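Local coordinates for protein yesU (Bacillus subtilis, PDB 1OQ1) that is of unknown function but adopts a galectin-like beta-sandwich fold, which hints at, without proving, a carbohydrate-related role, at residues 61-71 with 159-169. Residues are numbered along the deposited sequence; the frame is centred on the assembly and turned at random.
Sequences DGIIVTWDFSP and SPYRMKLIKDK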
ATOM      1  N   ASP A  61       8.456  -7.896 -10.498  1.00  8.26           N
ATOM      2  CA  ASP A  61       9.400  -7.320  -9.555  1.00  8.03           C
ATOM      3  C   ASP A  61      10.083  -6.208 -10.355  1.00  8.56           C
ATOM      4  O   ASP A  61       9.939  -6.155 -11.578  1.00  9.19           O
ATOM      5  CB  ASP A  61      10.423  -8.379  -9.143  1.00  7.98           C
ATOM      6  CG  ASP A  61      11.205  -7.993  -7.904  1.00  9.50           C
ATOM      7  OD1 ASP A  61      11.088  -6.834  -7.442  1.00  9.27           O
ATOM      8  OD2 ASP A  61      11.942  -8.862  -7.396  1.00  8.01           O
ATOM      9  N   GLY A  62      10.816  -5.328  -9.682  1.00  8.16           N
ATOM     10  CA  GLY A  62      11.511  -4.257 -10.379  1.00  7.58           C
ATOM     11  C   GLY A  62      10.566  -3.207 -10.927  1.00  6.98           C
ATOM     12  O   GLY A  62      10.506  -2.972 -12.135  1.00  6.60           O
ATOM     13  N   ILE A  63       9.842  -2.553 -10.028  1.00  5.53           N
ATOM     14  CA  ILE A  63       8.871  -1.548 -10.428  1.00  5.15           C
ATOM     15  C   ILE A  63       8.884  -0.319  -9.533  1.00  5.18           C
ATOM     16  O   ILE A  63       9.406  -0.348  -8.422  1.00  6.58           O
ATOM     17  CB  ILE A  63       7.440  -2.128 -10.379  1.00  4.74           C
ATOM     18  CG1 ILE A  63       7.174  -2.713  -8.985  1.00  6.35           C
ATOM     19  CG2 ILE A  63       7.263  -3.192 -11.463  1.00  5.13           C
ATOM     20  CD1 ILE A  63       5.731  -3.144  -8.734  1.00  6.98           C
ATOM     21  N   ILE A  64       8.302   0.762 -10.040  1.00  5.38           N
ATOM     22  CA  ILE A  64       8.173   2.001  -9.288  1.00  4.89           C
ATOM     23  C   ILE A  64       6.672   2.276  -9.273  1.00  5.92           C
ATOM     24  O   ILE A  64       6.044   2.406 -10.325  1.00  5.07           O
ATOM     25  CB  ILE A  64       8.937   3.157  -9.954  1.00  7.18           C
ATOM     26  CG1 ILE A  64      10.442   2.849  -9.944  1.00  7.56           C
ATOM     27  CG2 ILE A  64       8.661   4.461  -9.209  1.00  6.49           C
ATOM     28  CD1 ILE A  64      11.306   3.940 -10.545  1.00  6.26           C
ATOM     29  N   VAL A  65       6.108   2.332  -8.069  1.00  4.96           N
ATOM     30  CA  VAL A  65       4.674   2.539  -7.872  1.00  4.93           C
ATOM     31  C   VAL A  65       4.390   3.953  -7.387  1.00  4.62           C
ATOM     32  O   VAL A  65       4.977   4.407  -6.406  1.00  4.36           O
ATOM     33  CB  VAL A  65       4.120   1.530  -6.833  1.00  6.01           C
ATOM     34  CG1 VAL A  65       2.610   1.688  -6.695  1.00  6.28           C
ATOM     35  CG2 VAL A  65       4.474   0.108  -7.246  1.00  6.82           C
ATOM     36  N   THR A  66       3.483   4.638  -8.073  1.00  4.00           N
ATOM     37  CA  THR A  66       3.130   6.003  -7.714  1.00  4.66           C
ATOM     38  C   THR A  66       1.622   6.217  -7.637  1.00  5.50           C
ATOM     39  O   THR A  66       0.840   5.533  -8.309  1.00  4.70           O
ATOM     40  CB  THR A  66       3.705   7.013  -8.735  1.00  5.20           C
ATOM     41  OG1 THR A  66       3.266   6.665 -10.056  1.00  5.65           O
ATOM     42  CG2 THR A  66       5.231   7.014  -8.688  1.00  6.45           C
ATOM     43  N   TRP A  67       1.222   7.165  -6.798  1.00  5.04           N
ATOM     44  CA  TRP A  67      -0.181   7.516  -6.649  1.00  5.26           C
ATOM     45  C   TRP A  67      -0.317   8.819  -5.870  1.00  6.42           C
ATOM     46  O   TRP A  67       0.594   9.210  -5.134  1.00  4.85           O
ATOM     47  CB  TRP A  67      -0.963   6.380  -5.956  1.00  6.01           C
ATOM     48  CG  TRP A  67      -0.712   6.180  -4.474  1.00  5.54           C
ATOM     49  CD1 TRP A  67      -1.501   6.610  -3.440  1.00  6.01           C
ATOM     50  CD2 TRP A  67       0.368   5.448  -3.874  1.00  4.85           C
ATOM     51  NE1 TRP A  67      -0.982   6.183  -2.234  1.00  5.90           N
ATOM     52  CE2 TRP A  67       0.165   5.468  -2.475  1.00  6.46           C
ATOM     53  CE3 TRP A  67       1.487   4.773  -4.384  1.00  5.69           C
ATOM     54  CZ2 TRP A  67       1.041   4.839  -1.578  1.00  6.34           C
ATOM     55  CZ3 TRP A  67       2.361   4.147  -3.492  1.00  6.78           C
ATOM     56  CH2 TRP A  67       2.129   4.186  -2.104  1.00  5.57           C
ATOM     57  N   ASP A  68      -1.437   9.508  -6.082  1.00  5.43           N
ATOM     58  CA  ASP A  68      -1.736  10.754  -5.383  1.00  6.58           C
ATOM     59  C   ASP A  68      -2.596  10.376  -4.181  1.00  6.10           C
ATOM     60  O   ASP A  68      -3.542   9.599  -4.316  1.00  7.10           O
ATOM     61  CB  ASP A  68      -2.501  11.708  -6.298  1.00  7.54           C
ATOM     62  CG  ASP A  68      -1.583  12.523  -7.194  1.00 11.16           C
ATOM     63  OD1 ASP A  68      -0.415  12.129  -7.383  1.00 12.61           O
ATOM     64  OD2 ASP A  68      -2.035  13.562  -7.717  1.00 14.25           O
ATOM     65  N   PHE A  69      -2.263  10.929  -3.017  1.00  5.80           N
ATOM     66  CA  PHE A  69      -2.961  10.630  -1.766  1.00  4.95           C
ATOM     67  C   PHE A  69      -3.417  11.885  -1.028  1.00  4.83           C
ATOM     68  O   PHE A  69      -2.647  12.832  -0.873  1.00  5.57           O
ATOM     69  CB  PHE A  69      -2.023   9.837  -0.846  1.00  5.09           C
ATOM     70  CG  PHE A  69      -2.567   9.604   0.537  1.00  5.08           C
ATOM     71  CD1 PHE A  69      -3.598   8.693   0.753  1.00  5.46           C
ATOM     72  CD2 PHE A  69      -2.032  10.282   1.629  1.00  6.03           C
ATOM     73  CE1 PHE A  69      -4.084   8.461   2.038  1.00  6.53           C
ATOM     74  CE2 PHE A  69      -2.510  10.057   2.921  1.00  7.19           C
ATOM     75  CZ  PHE A  69      -3.538   9.144   3.124  1.00  6.90           C
ATOM     76  N   SER A  70      -4.661  11.878  -0.558  1.00  5.09           N
ATOM     77  CA  SER A  70      -5.214  13.012   0.184  1.00  5.96           C
ATOM     78  C   SER A  70      -5.912  12.533   1.458  1.00  6.19           C
ATOM     79  O   SER A  70      -6.943  11.862   1.387  1.00  6.41           O
ATOM     80  CB  SER A  70      -6.237  13.766  -0.665  1.00  6.29           C
ATOM     81  OG  SER A  70      -5.681  14.205  -1.885  1.00  6.78           O
ATOM     82  N   PRO A  71      -5.348  12.848   2.637  1.00  8.39           N
ATOM     83  CA  PRO A  71      -5.977  12.427   3.895  1.00  8.59           C
ATOM     84  C   PRO A  71      -7.109  13.417   4.164  1.00  9.02           C
ATOM     85  O   PRO A  71      -6.868  14.614   4.311  1.00  9.11           O
ATOM     86  CB  PRO A  71      -4.836  12.539   4.900  1.00  8.96           C
ATOM     87  CG  PRO A  71      -4.072  13.721   4.387  1.00  8.79           C
ATOM     88  CD  PRO A  71      -4.047  13.495   2.887  1.00  7.28           C
ATOM     89  N   SER A 159      -3.212  18.895   0.039  1.00  9.22           N
ATOM     90  CA  SER A 159      -3.362  17.729  -0.826  1.00  8.36           C
ATOM     91  C   SER A 159      -3.524  18.040  -2.309  1.00  8.41           C
ATOM     92  O   SER A 159      -3.968  19.124  -2.684  1.00  8.76           O
ATOM     93  CB  SER A 159      -4.561  16.899  -0.349  1.00 10.45           C
ATOM     94  OG  SER A 159      -4.382  16.476   0.995  1.00  9.77           O
ATOM     95  N   PRO A 160      -3.185  17.072  -3.173  1.00  7.43           N
ATOM     96  CA  PRO A 160      -2.677  15.749  -2.793  1.00  6.80           C
ATOM     97  C   PRO A 160      -1.161  15.669  -2.616  1.00  5.96           C
ATOM     98  O   PRO A 160      -0.421  16.585  -2.981  1.00  6.29           O
ATOM     99  CB  PRO A 160      -3.155  14.866  -3.937  1.00  9.52           C
ATOM    100  CG  PRO A 160      -2.982  15.777  -5.114  1.00 10.87           C
ATOM    101  CD  PRO A 160      -3.528  17.105  -4.608  1.00  9.11           C
ATOM    102  N   TYR A 161      -0.711  14.549  -2.057  1.00  5.76           N
ATOM    103  CA  TYR A 161       0.710  14.293  -1.845  1.00  4.78           C
ATOM    104  C   TYR A 161       1.159  13.231  -2.854  1.00  5.45           C
ATOM    105  O   TYR A 161       0.413  12.300  -3.153  1.00  5.79           O
ATOM    106  CB  TYR A 161       0.935  13.825  -0.403  1.00  3.99           C
ATOM    107  CG  TYR A 161       0.665  14.914   0.611  1.00  5.61           C
ATOM    108  CD1 TYR A 161       1.684  15.773   1.027  1.00  5.79           C
ATOM    109  CD2 TYR A 161      -0.627  15.144   1.089  1.00  5.06           C
ATOM    110  CE1 TYR A 161       1.424  16.841   1.889  1.00  6.12           C
ATOM    111  CE2 TYR A 161      -0.900  16.216   1.955  1.00  6.67           C
ATOM    112  CZ  TYR A 161       0.130  17.059   2.342  1.00  6.16           C
ATOM    113  OH  TYR A 161      -0.131  18.154   3.138  1.00  6.94           O
ATOM    114  N   ARG A 162       2.370  13.390  -3.390  1.00  5.32           N
ATOM    115  CA  ARG A 162       2.918  12.462  -4.386  1.00  5.02           C
ATOM    116  C   ARG A 162       3.689  11.321  -3.728  1.00  4.17           C
ATOM    117  O   ARG A 162       4.778  11.520  -3.193  1.00  5.53           O
ATOM    118  CB  ARG A 162       3.828  13.227  -5.356  1.00  6.99           C
ATOM    119  CG  ARG A 162       3.077  14.029  -6.427  1.00  9.52           C
ATOM    120  CD  ARG A 162       2.525  13.093  -7.497  1.00 10.40           C
ATOM    121  NE  ARG A 162       1.699  13.757  -8.505  1.00 13.11           N
ATOM    122  CZ  ARG A 162       2.157  14.537  -9.483  1.00 13.35           C
ATOM    123  NH1 ARG A 162       3.456  14.777  -9.605  1.00 13.22           N
ATOM    124  NH2 ARG A 162       1.305  15.066 -10.354  1.00 14.73           N
HETATM  125  N   MSE A 163       3.101  10.131  -3.761  1.00  4.75           N
HETATM  126  CA  MSE A 163       3.695   8.943  -3.147  1.00  4.79           C
HETATM  127  C   MSE A 163       4.455   8.131  -4.192  1.00  3.99           C
HETATM  128  O   MSE A 163       3.962   7.935  -5.297  1.00  5.59           O
HETATM  129  CB  MSE A 163       2.583   8.086  -2.546  1.00  5.73           C
HETATM  130  CG  MSE A 163       1.439   8.905  -1.977  1.00  9.46           C
HETATM  131 SE   MSE A 163       1.903   9.910  -0.391  0.85 13.38          SE
HETATM  132  CE  MSE A 163       2.831  11.422  -1.095  1.00 22.59           C
ATOM    133  N   LYS A 164       5.647   7.655  -3.839  1.00  5.07           N
ATOM    134  CA  LYS A 164       6.453   6.867  -4.771  1.00  4.85           C
ATOM    135  C   LYS A 164       7.165   5.738  -4.041  1.00  5.50           C
ATOM    136  O   LYS A 164       7.857   5.962  -3.051  1.00  4.92           O
ATOM    137  CB  LYS A 164       7.486   7.752  -5.483  1.00  6.81           C
ATOM    138  CG  LYS A 164       8.331   6.987  -6.507  1.00  7.94           C
ATOM    139  CD  LYS A 164       9.316   7.884  -7.256  1.00 11.49           C
ATOM    140  CE  LYS A 164       8.605   8.828  -8.213  1.00 13.84           C
ATOM    141  NZ  LYS A 164       9.570   9.655  -9.005  1.00 14.01           N
ATOM    142  N   LEU A 165       6.987   4.526  -4.550  1.00  4.35           N
ATOM    143  CA  LEU A 165       7.566   3.331  -3.962  1.00  6.46           C
ATOM    144  C   LEU A 165       8.389   2.546  -4.979  1.00  5.03           C
ATOM    145  O   LEU A 165       7.915   2.281  -6.081  1.00  7.21           O
ATOM    146  CB  LEU A 165       6.437   2.436  -3.441  1.00  5.90           C
ATOM    147  CG  LEU A 165       6.840   1.104  -2.807  1.00  7.46           C
ATOM    148  CD1 LEU A 165       7.442   1.363  -1.437  1.00  9.27           C
ATOM    149  CD2 LEU A 165       5.620   0.203  -2.682  1.00 10.13           C
ATOM    150  N   ILE A 166       9.614   2.180  -4.610  1.00  5.67           N
ATOM    151  CA  ILE A 166      10.473   1.387  -5.488  1.00  6.03           C
ATOM    152  C   ILE A 166      10.597  -0.022  -4.912  1.00  6.01           C
ATOM    153  O   ILE A 166      10.846  -0.186  -3.719  1.00  6.79           O
ATOM    154  CB  ILE A 166      11.907   1.970  -5.595  1.00  4.79           C
ATOM    155  CG1 ILE A 166      11.864   3.378  -6.192  1.00  7.59           C
ATOM    156  CG2 ILE A 166      12.781   1.056  -6.468  1.00  7.23           C
ATOM    157  CD1 ILE A 166      13.212   4.070  -6.175  1.00  7.10           C
ATOM    158  N   LYS A 167      10.417  -1.027  -5.767  1.00  5.50           N
ATOM    159  CA  LYS A 167      10.531  -2.432  -5.376  1.00  5.90           C
ATOM    160  C   LYS A 167      11.391  -3.125  -6.427  1.00  6.13           C
ATOM    161  O   LYS A 167      10.985  -3.267  -7.582  1.00  6.51           O
ATOM    162  CB  LYS A 167       9.147  -3.086  -5.315  1.00  6.17           C
ATOM    163  CG  LYS A 167       9.169  -4.609  -5.183  1.00  6.91           C
ATOM    164  CD  LYS A 167       9.775  -5.047  -3.864  1.00  6.51           C
ATOM    165  CE  LYS A 167       9.760  -6.564  -3.729  1.00  6.35           C
ATOM    166  NZ  LYS A 167      10.627  -7.233  -4.738  1.00  6.08           N
ATOM    167  N   ASP A 168      12.580  -3.556  -6.023  1.00  6.68           N
ATOM    168  CA  ASP A 168      13.500  -4.200  -6.951  1.00  6.91           C
ATOM    169  C   ASP A 168      14.246  -5.289  -6.199  1.00  5.96           C
ATOM    170  O   ASP A 168      15.276  -5.038  -5.562  1.00  5.12           O
ATOM    171  CB  ASP A 168      14.468  -3.150  -7.509  1.00  8.40           C
ATOM    172  CG  ASP A 168      15.411  -3.718  -8.547  1.00 11.99           C
ATOM    173  OD1 ASP A 168      15.144  -4.829  -9.049  1.00 12.44           O
ATOM    174  OD2 ASP A 168      16.413  -3.044  -8.869  1.00 13.01           O
ATOM    175  N   LYS A 169      13.700  -6.500  -6.279  1.00  6.41           N
ATOM    176  CA  LYS A 169      14.247  -7.651  -5.579  1.00  8.03           C
ATOM    177  C   LYS A 169      14.300  -7.320  -4.086  1.00  7.42           C
ATOM    178  O   LYS A 169      13.274  -6.972  -3.504  1.00  7.26           O
ATOM    179  CB  LYS A 169      15.619  -8.022  -6.150  1.00 10.03           C
ATOM    180  CG  LYS A 169      15.517  -8.551  -7.584  1.00 11.52           C
ATOM    181  CD  LYS A 169      16.812  -9.171  -8.074  1.00 14.62           C
ATOM    182  CE  LYS A 169      16.647  -9.742  -9.477  1.00 17.43           C
ATOM    183  NZ  LYS A 169      16.299  -8.691 -10.469  1.00 19.48           N
TER
HETATM  184  O   HOH W   1      -1.344  13.325 -10.240  1.00 17.42           O
HETATM  185  O   HOH W   2      -6.615  16.490   2.365  1.00 14.72           O
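Paired backbone N-H...O bonds at I63/K167, V65/L165, W67/M163 and F69/Y161 identify strands 63-71 and 161-168 as antiparallel neighbours in one sheet of the galectin-like beta-sandwich. Strand 209-222 hydrogen-bonds the other edge of 63-71. At one end G62 and I63 both face K167, a G1 beta bulge; G62 has the positive phi that by itself favours glycine.

Apolar packing dominates the face that carries W67 and L165, which is turned to strand 76-86 of the second sheet. CB of selenomethionine M163 sits over the six-membered ring of W67, 3.6 Å from its centroid and 11° off the normal, a CH-pi contact. The indole lies there because chi1 of 72° sets CG between the backbone N and carbonyl carbon, while NE1 is hydrogen-bonded to Y119 OH. Two bends take the M163 chain onward to SE, which makes oblique Met-aromatic contacts with W67 and F69. On the reverse face, I64 CG2 meets K164 CG at 3.7 Å.

Charged pairs lie toward both ends. D68 and R162 run side by side, the carboxylate and guanidinium planes moderately inclined; R162 NE gives D68 OD1 a weak bond of 2.9 Å within a salt bridge, and a water links D68 OD2 with R162 NH2. Beyond them, a second water joins P71 O to S159 OG.

At the bulge end, the K167 chain bends at chi2 and chi4 to bring NZ within 2.8 Å of D61 OD1, forming a salt bridge; NZ also donates to K169 O and L195 O. Three donors grip D61 OD1: G62 N from the anti side and K169 N from the syn side at 2.9 Å, both tilted out of the carboxylate plane, and K167 NZ from above it, 47° out of that plane.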